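Local coordinates for uncharacterized protein (Pyrococcus horikoshii, PDB 1ZJJ) that probably acts as a magnesium-dependent phosphatase of the haloacid dehalogenase (HAD) superfamily, its natural substrate not being known, at residues B[117-122]-B[139-144]; B[85-90]-B[106-111]; B[146-151]-B[178-183]; B[76-81]-B[99-104]. One frame throughout, in Å; residues are numbered along the deposited sequence.

Interaction 1 (B[117-122]-B[139-144]); sequences KEVKHV and TLAIRN
Lys117 and Asn144 form the one direct polar link between 117-122 and 139-144. Lys117 NZ donates to Asn144 OD1 at 2.7 Å, with a C=O...N angle of 115° and the nitrogen 36° out of the carbonyl plane, so the ammonium group sits above the amide rather than on a lone pair. The two side chains meet at about a right angle. Lys117 leaves its backbone away from the helix, and a bend at chi2 carries its end back; CD then lies 3.4 Å from Asn144 ND2. Asn144 has CG opposite its backbone N (chi1 -170°), which directs the amide toward 117-122.

Two waters extend this polar edge. Water 1 accepts from both Lys117 NZ and Asn144 ND2, while water 2 accepts from Asn144 ND2 and donates to Val119 O at 3.0 Å. The amide is thus gripped at both ends, which fixes its rotation at the partly exposed end of the helix.

The apolar contacts are buried. Ala141 CB approaches Val119 CB at 4.0 Å and Val122 CG2 at 3.7 Å, a small methyl that lets the backbones come close: the CA atoms of Val119 and Ala141 are 6.1 Å apart. Val122 CG2 also touches Ile142 CG1 at 3.7 Å, these branches crossing at about a right angle. On its outer side the helix meets the second subunit, where Leu140 packs on Ile163 of that chain. The arrangement is that of a beta-alpha-beta unit, helix 132-143 lying against strand 121-124 before the chain continues into the parallel strand 147-150.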
loop_
_atom_site.group_PDB
_atom_site.type_symbol
_atom_site.label_atom_id
_atom_site.label_comp_id
_atom_site.label_asym_id
_atom_site.label_seq_id
_atom_site.Cartn_x
_atom_site.Cartn_y
_atom_site.Cartn_z
ATOM N N LYS B 117 0.806 9.835 19.737
ATOM C CA LYS B 117 2.058 9.718 20.485
ATOM C C LYS B 117 1.923 8.725 21.637
ATOM O O LYS B 117 2.902 8.130 22.062
ATOM C CB LYS B 117 2.457 11.096 21.036
ATOM C CG LYS B 117 3.885 11.535 20.725
ATOM C CD LYS B 117 4.899 10.503 21.157
ATOM C CE LYS B 117 6.280 11.106 21.088
ATOM N NZ LYS B 117 7.326 10.086 20.943
ATOM N N GLU B 118 0.708 8.559 22.150
ATOM C CA GLU B 118 0.483 7.633 23.257
ATOM C C GLU B 118 -0.020 6.245 22.841
ATOM O O GLU B 118 -0.250 5.382 23.687
ATOM C CB GLU B 118 -0.489 8.249 24.276
ATOM C CG GLU B 118 0.085 9.427 25.055
ATOM C CD GLU B 118 0.198 10.712 24.240
ATOM O OE1 GLU B 118 -0.833 11.238 23.780
ATOM O OE2 GLU B 118 1.327 11.207 24.053
ATOM N N VAL B 119 -0.204 6.039 21.543
ATOM C CA VAL B 119 -0.681 4.750 21.037
ATOM C C VAL B 119 0.356 3.642 21.213
ATOM O O VAL B 119 1.520 3.820 20.858
ATOM C CB VAL B 119 -1.031 4.839 19.534
ATOM C CG1 VAL B 119 -1.255 3.434 18.960
ATOM C CG2 VAL B 119 -2.265 5.698 19.343
ATOM N N LYS B 120 -0.067 2.501 21.753
ATOM C CA LYS B 120 0.839 1.372 21.964
ATOM C C LYS B 120 0.647 0.262 20.922
ATOM O O LYS B 120 1.564 -0.522 20.660
ATOM C CB LYS B 120 0.641 0.789 23.371
ATOM C CG LYS B 120 1.036 1.725 24.507
ATOM C CD LYS B 120 2.526 2.043 24.462
ATOM C CE LYS B 120 2.933 3.023 25.558
ATOM N NZ LYS B 120 2.880 2.421 26.922
ATOM N N HIS B 121 -0.545 0.201 20.335
ATOM C CA HIS B 121 -0.859 -0.816 19.333
ATOM C C HIS B 121 -1.661 -0.233 18.173
ATOM O O HIS B 121 -2.627 0.504 18.384
ATOM C CB HIS B 121 -1.681 -1.950 19.967
ATOM C CG HIS B 121 -1.077 -2.526 21.209
ATOM N ND1 HIS B 121 0.097 -3.250 21.204
ATOM C CD2 HIS B 121 -1.484 -2.486 22.503
ATOM C CE1 HIS B 121 0.386 -3.630 22.436
ATOM N NE2 HIS B 121 -0.560 -3.178 23.243
ATOM N N VAL B 122 -1.257 -0.562 16.949
ATOM C CA VAL B 122 -1.975 -0.116 15.763
ATOM C C VAL B 122 -2.550 -1.367 15.101
ATOM O O VAL B 122 -1.812 -2.287 14.754
ATOM C CB VAL B 122 -1.055 0.609 14.767
ATOM C CG1 VAL B 122 -1.843 0.971 13.516
ATOM C CG2 VAL B 122 -0.479 1.865 15.409
ATOM N N THR B 139 1.121 5.459 10.762
ATOM C CA THR B 139 2.543 5.444 10.464
ATOM C C THR B 139 3.336 6.119 11.584
ATOM O O THR B 139 4.354 5.595 12.043
ATOM C CB THR B 139 2.826 6.163 9.120
ATOM O OG1 THR B 139 2.273 5.391 8.048
ATOM C CG2 THR B 139 4.315 6.339 8.893
ATOM N N LEU B 140 2.869 7.284 12.019
ATOM C CA LEU B 140 3.546 8.011 13.087
ATOM C C LEU B 140 3.589 7.159 14.349
ATOM O O LEU B 140 4.624 7.062 15.003
ATOM C CB LEU B 140 2.828 9.337 13.372
ATOM C CG LEU B 140 2.990 10.427 12.302
ATOM C CD1 LEU B 140 2.096 11.610 12.609
ATOM C CD2 LEU B 140 4.445 10.859 12.243
ATOM N N ALA B 141 2.470 6.521 14.673
ATOM C CA ALA B 141 2.390 5.680 15.866
ATOM C C ALA B 141 3.302 4.455 15.771
ATOM O O ALA B 141 4.077 4.179 16.683
ATOM C CB ALA B 141 0.950 5.251 16.095
ATOM N N ILE B 142 3.219 3.720 14.663
ATOM C CA ILE B 142 4.063 2.538 14.482
ATOM C C ILE B 142 5.547 2.927 14.525
ATOM O O ILE B 142 6.372 2.185 15.071
ATOM C CB ILE B 142 3.762 1.835 13.145
ATOM C CG1 ILE B 142 2.360 1.222 13.192
ATOM C CG2 ILE B 142 4.828 0.776 12.861
ATOM C CD1 ILE B 142 1.873 0.705 11.843
ATOM N N ARG B 143 5.881 4.080 13.943
ATOM C CA ARG B 143 7.261 4.568 13.947
ATOM C C ARG B 143 7.690 4.983 15.345
ATOM O O ARG B 143 8.880 5.059 15.651
ATOM C CB ARG B 143 7.406 5.762 12.996
ATOM C CG ARG B 143 7.954 5.348 11.671
ATOM C CD ARG B 143 7.833 6.416 10.644
ATOM N NE ARG B 143 8.217 5.857 9.360
ATOM C CZ ARG B 143 9.463 5.558 9.026
ATOM N NH1 ARG B 143 10.456 5.769 9.877
ATOM N NH2 ARG B 143 9.710 5.030 7.837
ATOM N N ASN B 144 6.708 5.265 16.186
ATOM C CA ASN B 144 6.984 5.658 17.561
ATOM C C ASN B 144 7.078 4.438 18.482
ATOM O O ASN B 144 7.187 4.568 19.707
ATOM C CB ASN B 144 5.899 6.604 18.061
ATOM C CG ASN B 144 6.255 7.245 19.387
ATOM O OD1 ASN B 144 7.357 7.765 19.559
ATOM N ND2 ASN B 144 5.317 7.228 20.324
HETATM O O HOH W 1 6.523 7.910 22.802
HETATM O O HOH W 2 2.790 6.140 19.494
#

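Interaction 2 (B[85-90]-B[106-111]); sequences KIFVIG and VTLDEA
Val106 opens the contact from 106-111 with its backbone: Val106 N donates to Ile86 O at 2.8 Å with an N-H...O angle of 160°, and the nitrogen is tilted 24° from the carbonyl plane. Its side chain points toward 85-90, and Val106 as a whole is the residue most covered by the other segment. The branch that touches is CG2, anti to the carbonyl carbon; Val106 CG2 lies 3.9 Å from Lys85 CB. Val106 O approaches the edge of the Phe87 ring near its plane, at 3.4 Å from Phe87 CD1, and accepts from water 3 at 2.7 Å. The same water accepts from Val88 N, so one water links Val106 O to Val88 N, two residues beyond Ile86.

Thr107 turns the chain into helix 108-115. Thr107 and Glu110 form a capping box: Glu110 N donates to Thr107 OG1 at 3.1 Å, and Thr107 N donates in return to Glu110 OE1. The latter bond meets the anti side of the carboxylate, 21° out of its plane. The N-terminus of the helix is thereby fixed directly after the residue bonded to strand 86-89, an edge strand of the parallel four-stranded sheet.

Leu108 follows with CD2 at the edge of the Phe87 ring, a loose approach of 4.5 Å to Phe87 CZ. Glu110 OE1 is taken up by the cap, and Lys85 NZ stays 6.5 Å from Glu110 OE1. Ala111 then brings CB obliquely to the Phe87 ring, 4.3 Å from CE1, while Tyr137 of helix 132-143 packs on both Phe87 and Ala111.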
loop_
_atom_site.group_PDB
_atom_site.type_symbol
_atom_site.label_atom_id
_atom_site.label_comp_id
_atom_site.label_asym_id
_atom_site.label_seq_id
_atom_site.Cartn_x
_atom_site.Cartn_y
_atom_site.Cartn_z
ATOM N N LYS B 85 -3.039 1.568 24.784
ATOM C CA LYS B 85 -4.019 2.196 23.905
ATOM C C LYS B 85 -3.870 1.760 22.454
ATOM O O LYS B 85 -2.769 1.560 21.957
ATOM C CB LYS B 85 -3.949 3.712 24.034
ATOM C CG LYS B 85 -4.428 4.179 25.381
ATOM C CD LYS B 85 -3.886 5.550 25.664
ATOM C CE LYS B 85 -4.990 6.575 25.800
ATOM N NZ LYS B 85 -4.432 7.900 26.164
ATOM N N ILE B 86 -5.012 1.614 21.798
ATOM C CA ILE B 86 -5.098 1.152 20.418
ATOM C C ILE B 86 -5.611 2.198 19.433
ATOM O O ILE B 86 -6.547 2.960 19.731
ATOM C CB ILE B 86 -6.070 -0.070 20.324
ATOM C CG1 ILE B 86 -5.689 -1.110 21.381
ATOM C CG2 ILE B 86 -6.039 -0.676 18.895
ATOM C CD1 ILE B 86 -6.761 -2.174 21.642
ATOM N N PHE B 87 -5.002 2.218 18.253
ATOM C CA PHE B 87 -5.459 3.090 17.184
ATOM C C PHE B 87 -5.952 2.093 16.138
ATOM O O PHE B 87 -5.220 1.186 15.750
ATOM C CB PHE B 87 -4.327 3.924 16.598
ATOM C CG PHE B 87 -4.770 4.815 15.476
ATOM C CD1 PHE B 87 -5.633 5.882 15.718
ATOM C CD2 PHE B 87 -4.363 4.568 14.169
ATOM C CE1 PHE B 87 -6.086 6.694 14.674
ATOM C CE2 PHE B 87 -4.807 5.368 13.115
ATOM C CZ PHE B 87 -5.672 6.435 13.368
ATOM N N VAL B 88 -7.188 2.251 15.688
ATOM C CA VAL B 88 -7.745 1.316 14.727
ATOM C C VAL B 88 -8.076 1.865 13.351
ATOM O O VAL B 88 -8.605 2.968 13.210
ATOM C CB VAL B 88 -9.040 0.684 15.273
ATOM C CG1 VAL B 88 -9.623 -0.285 14.250
ATOM C CG2 VAL B 88 -8.761 -0.012 16.592
ATOM N N ILE B 89 -7.755 1.069 12.338
ATOM C CA ILE B 89 -8.079 1.385 10.955
ATOM C C ILE B 89 -8.919 0.185 10.550
ATOM O O ILE B 89 -8.409 -0.935 10.453
ATOM C CB ILE B 89 -6.831 1.479 10.054
ATOM C CG1 ILE B 89 -6.138 2.832 10.276
ATOM C CG2 ILE B 89 -7.236 1.303 8.580
ATOM C CD1 ILE B 89 -4.800 2.978 9.558
ATOM N N GLY B 90 -10.215 0.407 10.361
ATOM C CA GLY B 90 -11.081 -0.695 9.992
ATOM C C GLY B 90 -12.547 -0.398 10.209
ATOM O O GLY B 90 -12.918 0.729 10.547
ATOM N N VAL B 106 -7.721 5.204 20.892
ATOM C CA VAL B 106 -7.416 6.594 20.573
ATOM C C VAL B 106 -8.174 6.896 19.281
ATOM O O VAL B 106 -7.913 6.281 18.242
ATOM C CB VAL B 106 -5.902 6.808 20.330
ATOM C CG1 VAL B 106 -5.643 8.253 19.893
ATOM C CG2 VAL B 106 -5.120 6.494 21.597
ATOM N N THR B 107 -9.120 7.828 19.347
ATOM C CA THR B 107 -9.916 8.186 18.176
ATOM C C THR B 107 -9.138 9.082 17.223
ATOM O O THR B 107 -8.073 9.597 17.567
ATOM C CB THR B 107 -11.192 8.939 18.573
ATOM O OG1 THR B 107 -10.835 10.235 19.068
ATOM C CG2 THR B 107 -11.954 8.171 19.645
ATOM N N LEU B 108 -9.677 9.266 16.021
ATOM C CA LEU B 108 -9.033 10.121 15.029
ATOM C C LEU B 108 -8.902 11.533 15.569
ATOM O O LEU B 108 -7.886 12.193 15.364
ATOM C CB LEU B 108 -9.851 10.166 13.737
ATOM C CG LEU B 108 -9.207 9.584 12.478
ATOM C CD1 LEU B 108 -10.119 9.848 11.287
ATOM C CD2 LEU B 108 -7.839 10.210 12.244
ATOM N N ASP B 109 -9.938 11.996 16.258
ATOM C CA ASP B 109 -9.922 13.349 16.801
ATOM C C ASP B 109 -8.844 13.521 17.860
ATOM O O ASP B 109 -8.123 14.523 17.862
ATOM C CB ASP B 109 -11.284 13.708 17.388
ATOM C CG ASP B 109 -11.672 15.139 17.093
ATOM O OD1 ASP B 109 -11.867 15.456 15.899
ATOM O OD2 ASP B 109 -11.770 15.945 18.042
ATOM N N GLU B 110 -8.743 12.552 18.766
ATOM C CA GLU B 110 -7.729 12.609 19.808
ATOM C C GLU B 110 -6.363 12.557 19.125
ATOM O O GLU B 110 -5.426 13.233 19.544
ATOM C CB GLU B 110 -7.910 11.437 20.780
ATOM C CG GLU B 110 -9.275 11.441 21.455
ATOM C CD GLU B 110 -9.495 10.247 22.363
ATOM O OE1 GLU B 110 -9.194 9.109 21.942
ATOM O OE2 GLU B 110 -9.984 10.448 23.494
ATOM N N ALA B 111 -6.268 11.770 18.054
ATOM C CA ALA B 111 -5.025 11.646 17.297
ATOM C C ALA B 111 -4.627 13.004 16.718
ATOM O O ALA B 111 -3.452 13.380 16.739
ATOM C CB ALA B 111 -5.191 10.626 16.165
HETATM O O HOH W 3 -8.712 4.622 16.234
#

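Interaction 3 (B[146-151]-B[178-183]); sequences ATFIGT and TNVEPI
Phe148 and Pro182 form the tight centre of this contact. Pro182 CB stands 3.4 Å from the centroid of the Phe148 ring, 8° off its normal, a CH-pi contact over the middle of one face. With CG opposite the backbone N (chi1 179°), the ring runs alongside the proline, both pointing the same way. Val180 O reaches the ring edge, 3.5 Å from Phe148 CD2, and Val180 CG1 lies at the edge too, 4.0 Å from Phe148 CD2. An alanine in place of Phe148 is likely to open a gap beneath Pro182 and leave Val180 CG1 without its aromatic neighbour.

The backbones meet at a parallel bridge between Ile149 and Ile183: Ile183 N donates to Phe148 O at 2.9 Å, and Gly150 N to Ile183 O at 2.8 Å, both nearly straight.

Packing is looser on the side of Thr147 and Ile183, where Thr147 CG2 and Ile183 CD1 come no nearer than 4.1 Å, both residues being partly exposed. Thr147 OG1 turns to His121 instead. The exposed Glu181 points away from strand 147-150. The chemistry therefore divides the work: two backbone bonds set the register of the short edge strand 183-184, while ring-to-proline contact holds the preceding loop.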
loop_
_atom_site.group_PDB
_atom_site.type_symbol
_atom_site.label_atom_id
_atom_site.label_comp_id
_atom_site.label_asym_id
_atom_site.label_seq_id
_atom_site.Cartn_x
_atom_site.Cartn_y
_atom_site.Cartn_z
ATOM N N ALA B 146 4.728 1.723 18.285
ATOM C CA ALA B 146 3.462 1.014 18.427
ATOM C C ALA B 146 3.488 -0.290 17.652
ATOM O O ALA B 146 4.084 -0.363 16.578
ATOM C CB ALA B 146 2.320 1.877 17.927
ATOM N N THR B 147 2.838 -1.315 18.191
ATOM C CA THR B 147 2.773 -2.606 17.515
ATOM C C THR B 147 2.026 -2.414 16.189
ATOM O O THR B 147 1.075 -1.641 16.112
ATOM C CB THR B 147 2.010 -3.649 18.362
ATOM O OG1 THR B 147 2.469 -3.596 19.721
ATOM C CG2 THR B 147 2.250 -5.050 17.815
ATOM N N PHE B 148 2.473 -3.109 15.150
ATOM C CA PHE B 148 1.853 -3.033 13.832
ATOM C C PHE B 148 1.167 -4.388 13.643
ATOM O O PHE B 148 1.831 -5.401 13.422
ATOM C CB PHE B 148 2.946 -2.797 12.777
ATOM C CG PHE B 148 2.452 -2.719 11.347
ATOM C CD1 PHE B 148 1.093 -2.696 11.040
ATOM C CD2 PHE B 148 3.374 -2.652 10.302
ATOM C CE1 PHE B 148 0.662 -2.610 9.702
ATOM C CE2 PHE B 148 2.956 -2.566 8.968
ATOM C CZ PHE B 148 1.603 -2.545 8.666
ATOM N N ILE B 149 -0.158 -4.395 13.770
ATOM C CA ILE B 149 -0.964 -5.615 13.643
ATOM C C ILE B 149 -1.953 -5.549 12.477
ATOM O O ILE B 149 -2.734 -4.600 12.365
ATOM C CB ILE B 149 -1.786 -5.866 14.928
ATOM C CG1 ILE B 149 -0.856 -5.927 16.136
ATOM C CG2 ILE B 149 -2.588 -7.165 14.800
ATOM C CD1 ILE B 149 -1.563 -5.671 17.459
ATOM N N GLY B 150 -1.920 -6.562 11.617
ATOM C CA GLY B 150 -2.829 -6.608 10.485
ATOM C C GLY B 150 -3.817 -7.745 10.677
ATOM O O GLY B 150 -3.413 -8.848 11.018
ATOM N N THR B 151 -5.107 -7.495 10.465
ATOM C CA THR B 151 -6.089 -8.556 10.661
ATOM C C THR B 151 -5.940 -9.721 9.689
ATOM O O THR B 151 -6.078 -10.873 10.084
ATOM C CB THR B 151 -7.549 -8.030 10.576
ATOM O OG1 THR B 151 -7.790 -7.464 9.283
ATOM C CG2 THR B 151 -7.799 -6.983 11.654
ATOM N N THR B 178 6.229 2.577 7.154
ATOM C CA THR B 178 6.855 2.391 8.467
ATOM C C THR B 178 8.153 1.609 8.428
ATOM O O THR B 178 8.984 1.724 9.331
ATOM C CB THR B 178 5.923 1.642 9.434
ATOM O OG1 THR B 178 5.762 0.287 8.986
ATOM C CG2 THR B 178 4.569 2.318 9.507
ATOM N N ASN B 179 8.318 0.800 7.390
ATOM C CA ASN B 179 9.501 -0.031 7.250
ATOM C C ASN B 179 9.497 -1.071 8.374
ATOM O O ASN B 179 10.533 -1.600 8.760
ATOM C CB ASN B 179 10.761 0.836 7.309
ATOM C CG ASN B 179 11.976 0.122 6.787
ATOM O OD1 ASN B 179 12.336 0.255 5.622
ATOM N ND2 ASN B 179 12.632 -0.641 7.657
ATOM N N VAL B 180 8.308 -1.350 8.893
ATOM C CA VAL B 180 8.126 -2.329 9.955
ATOM C C VAL B 180 7.332 -3.525 9.419
ATOM O O VAL B 180 6.363 -3.358 8.681
ATOM C CB VAL B 180 7.363 -1.714 11.148
ATOM C CG1 VAL B 180 6.933 -2.807 12.119
ATOM C CG2 VAL B 180 8.248 -0.698 11.849
ATOM N N GLU B 181 7.750 -4.726 9.798
ATOM C CA GLU B 181 7.090 -5.953 9.361
ATOM C C GLU B 181 5.850 -6.190 10.224
ATOM O O GLU B 181 5.961 -6.445 11.416
ATOM C CB GLU B 181 8.061 -7.123 9.506
ATOM C CG GLU B 181 7.662 -8.369 8.755
ATOM C CD GLU B 181 7.604 -8.135 7.259
ATOM O OE1 GLU B 181 8.593 -7.612 6.699
ATOM O OE2 GLU B 181 6.572 -8.475 6.646
ATOM N N PRO B 182 4.650 -6.125 9.626
ATOM C CA PRO B 182 3.422 -6.335 10.401
ATOM C C PRO B 182 3.201 -7.751 10.912
ATOM O O PRO B 182 3.666 -8.721 10.316
ATOM C CB PRO B 182 2.326 -5.935 9.426
ATOM C CG PRO B 182 2.884 -6.410 8.109
ATOM C CD PRO B 182 4.345 -5.959 8.192
ATOM N N ILE B 183 2.484 -7.857 12.024
ATOM C CA ILE B 183 2.131 -9.152 12.583
ATOM C C ILE B 183 0.747 -9.396 11.981
ATOM O O ILE B 183 -0.210 -8.704 12.330
ATOM C CB ILE B 183 2.041 -9.080 14.111
ATOM C CG1 ILE B 183 3.434 -8.845 14.693
ATOM C CG2 ILE B 183 1.445 -10.356 14.668
ATOM C CD1 ILE B 183 3.442 -8.626 16.184
#

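Interaction 4 (B[76-81]-B[99-104]); sequences YMSKHL and QALGWG
Trp103 and Met77 are brought together by matching first torsions: in both, CG lies opposite the carbonyl carbon (chi1 -69° and -64°), and each side chain leaves its backbone toward the other segment. A bend at Met77 chi3 (81°) then carries CE to 4.0 Å from Trp103 CZ3. The six-membered end of the indole leads. Its CH2 lies 3.3 Å from Met77 O, which meets the ring edge near its plane, and 3.9 Å from Met77 CB; Leu81 CB is a looser neighbour of the same atom at 4.3 Å.

Leu101 works from the end of helix 92-101. Its CD1 touches Met77 SD at 3.8 Å and lies over one face of the indole toward the rim, while CD2 approaches Ser78 CB at 4.0 Å on the more exposed side.

A serine in place of Trp103 would probably open a gap beside Met77 and Leu81 and leave Leu101 CD1 without the ring face it covers. Since Met77 O also accepts from Leu81 N at the end of the helix, the indole edge adds contact to a carbonyl already bonded. Dispersion and shape, rather than direct hydrogen bonding, thus account for the cohesion of the end of helix 69-80 with the end of helix 92-101 and the loop that follows it.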
loop_
_atom_site.group_PDB
_atom_site.type_symbol
_atom_site.label_atom_id
_atom_site.label_comp_id
_atom_site.label_asym_id
_atom_site.label_seq_id
_atom_site.Cartn_x
_atom_site.Cartn_y
_atom_site.Cartn_z
ATOM N N TYR B 76 -5.520 -12.730 20.133
ATOM C CA TYR B 76 -4.065 -12.728 20.024
ATOM C C TYR B 76 -3.478 -11.651 20.945
ATOM O O TYR B 76 -2.548 -11.909 21.712
ATOM C CB TYR B 76 -3.634 -12.446 18.582
ATOM C CG TYR B 76 -2.143 -12.261 18.454
ATOM C CD1 TYR B 76 -1.280 -13.359 18.456
ATOM C CD2 TYR B 76 -1.584 -10.984 18.421
ATOM C CE1 TYR B 76 0.103 -13.185 18.437
ATOM C CE2 TYR B 76 -0.208 -10.798 18.403
ATOM C CZ TYR B 76 0.628 -11.901 18.414
ATOM O OH TYR B 76 1.990 -11.709 18.417
ATOM N N MET B 77 -4.024 -10.439 20.851
ATOM C CA MET B 77 -3.562 -9.317 21.661
ATOM C C MET B 77 -3.675 -9.622 23.153
ATOM O O MET B 77 -2.741 -9.391 23.915
ATOM C CB MET B 77 -4.367 -8.058 21.314
ATOM C CG MET B 77 -4.154 -7.598 19.878
ATOM S SD MET B 77 -5.261 -6.279 19.353
ATOM C CE MET B 77 -4.413 -4.864 20.055
ATOM N N SER B 78 -4.822 -10.153 23.560
ATOM C CA SER B 78 -5.055 -10.486 24.954
ATOM C C SER B 78 -4.042 -11.501 25.490
ATOM O O SER B 78 -3.529 -11.362 26.604
ATOM C CB SER B 78 -6.470 -11.041 25.115
ATOM O OG SER B 78 -6.826 -11.132 26.480
ATOM N N LYS B 79 -3.749 -12.513 24.682
ATOM C CA LYS B 79 -2.830 -13.570 25.076
ATOM C C LYS B 79 -1.339 -13.273 24.967
ATOM O O LYS B 79 -0.562 -13.732 25.803
ATOM C CB LYS B 79 -3.128 -14.832 24.260
ATOM C CG LYS B 79 -2.323 -16.047 24.671
ATOM C CD LYS B 79 -2.733 -17.272 23.865
ATOM C CE LYS B 79 -2.200 -18.533 24.517
ATOM N NZ LYS B 79 -2.418 -19.747 23.683
ATOM N N HIS B 80 -0.941 -12.493 23.967
ATOM C CA HIS B 80 0.476 -12.237 23.735
ATOM C C HIS B 80 1.028 -10.817 23.833
ATOM O O HIS B 80 2.223 -10.623 23.640
ATOM C CB HIS B 80 0.853 -12.805 22.361
ATOM C CG HIS B 80 0.558 -14.262 22.207
ATOM N ND1 HIS B 80 1.222 -15.236 22.923
ATOM C CD2 HIS B 80 -0.340 -14.917 21.430
ATOM C CE1 HIS B 80 0.747 -16.425 22.595
ATOM N NE2 HIS B 80 -0.204 -16.258 21.691
ATOM N N LEU B 81 0.198 -9.823 24.119
ATOM C CA LEU B 81 0.722 -8.463 24.193
ATOM C C LEU B 81 0.379 -7.793 25.512
ATOM O O LEU B 81 -0.436 -8.301 26.282
ATOM C CB LEU B 81 0.182 -7.628 23.029
ATOM C CG LEU B 81 0.431 -8.180 21.618
ATOM C CD1 LEU B 81 -0.308 -7.308 20.600
ATOM C CD2 LEU B 81 1.929 -8.213 21.309
ATOM N N GLN B 99 -12.760 -2.565 21.297
ATOM C CA GLN B 99 -13.418 -1.939 22.437
ATOM C C GLN B 99 -13.582 -2.989 23.533
ATOM O O GLN B 99 -13.412 -2.694 24.717
ATOM C CB GLN B 99 -14.788 -1.382 22.031
ATOM C CG GLN B 99 -14.705 -0.276 20.994
ATOM C CD GLN B 99 -16.060 0.286 20.602
ATOM O OE1 GLN B 99 -17.017 -0.457 20.391
ATOM N NE2 GLN B 99 -16.139 1.605 20.481
ATOM N N ALA B 100 -13.894 -4.218 23.126
ATOM C CA ALA B 100 -14.074 -5.321 24.059
ATOM C C ALA B 100 -12.815 -5.602 24.881
ATOM O O ALA B 100 -12.904 -6.088 26.009
ATOM C CB ALA B 100 -14.494 -6.571 23.305
ATOM N N LEU B 101 -11.645 -5.320 24.313
ATOM C CA LEU B 101 -10.396 -5.535 25.037
ATOM C C LEU B 101 -10.377 -4.619 26.253
ATOM O O LEU B 101 -9.808 -4.949 27.298
ATOM C CB LEU B 101 -9.190 -5.223 24.145
ATOM C CG LEU B 101 -8.601 -6.363 23.315
ATOM C CD1 LEU B 101 -7.505 -5.827 22.401
ATOM C CD2 LEU B 101 -8.050 -7.429 24.243
ATOM N N GLY B 102 -11.009 -3.459 26.108
ATOM C CA GLY B 102 -11.063 -2.507 27.200
ATOM C C GLY B 102 -9.748 -1.794 27.438
ATOM O O GLY B 102 -9.567 -1.164 28.473
ATOM N N TRP B 103 -8.833 -1.873 26.478
ATOM C CA TRP B 103 -7.532 -1.227 26.614
ATOM C C TRP B 103 -7.585 0.271 26.344
ATOM O O TRP B 103 -6.667 1.012 26.708
ATOM C CB TRP B 103 -6.519 -1.884 25.667
ATOM C CG TRP B 103 -6.149 -3.295 26.047
ATOM C CD1 TRP B 103 -6.663 -4.037 27.075
ATOM C CD2 TRP B 103 -5.190 -4.137 25.389
ATOM N NE1 TRP B 103 -6.086 -5.286 27.096
ATOM C CE2 TRP B 103 -5.180 -5.375 26.073
ATOM C CE3 TRP B 103 -4.341 -3.965 24.284
ATOM C CZ2 TRP B 103 -4.350 -6.434 25.689
ATOM C CZ3 TRP B 103 -3.517 -5.018 23.904
ATOM C CH2 TRP B 103 -3.530 -6.238 24.607
ATOM N N GLY B 104 -8.665 0.717 25.712
ATOM C CA GLY B 104 -8.797 2.124 25.394
ATOM C C GLY B 104 -8.392 2.407 23.961
ATOM O O GLY B 104 -7.288 2.053 23.528
#

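Overall arrangement
Interactions 1, 2 and 3 share the parallel four-stranded sheet ordered 86-89, 121-124, 147-150, 183-184, a sheet separate from the six-stranded one. Along the chain, interactions 2, 1 and 3 follow in series, each closing before the next opens, whereas interaction 4 alternates with interaction 2. Centres of interactions 1 and 2, and of 1 and 3, are 10 Å apart; those of 2 and 3 are 15 Å apart without touching, which places interaction 1 between them. Interaction 4 touches all three, with Met77 reaching Ile86, His121 and Ile149 across three strands. All four lie away from the magnesium site. Interactions 1 and 2 bring helix elements to the four-stranded sheet, interaction 3 pairs its last strand, and interaction 4 joins helix ends beside it.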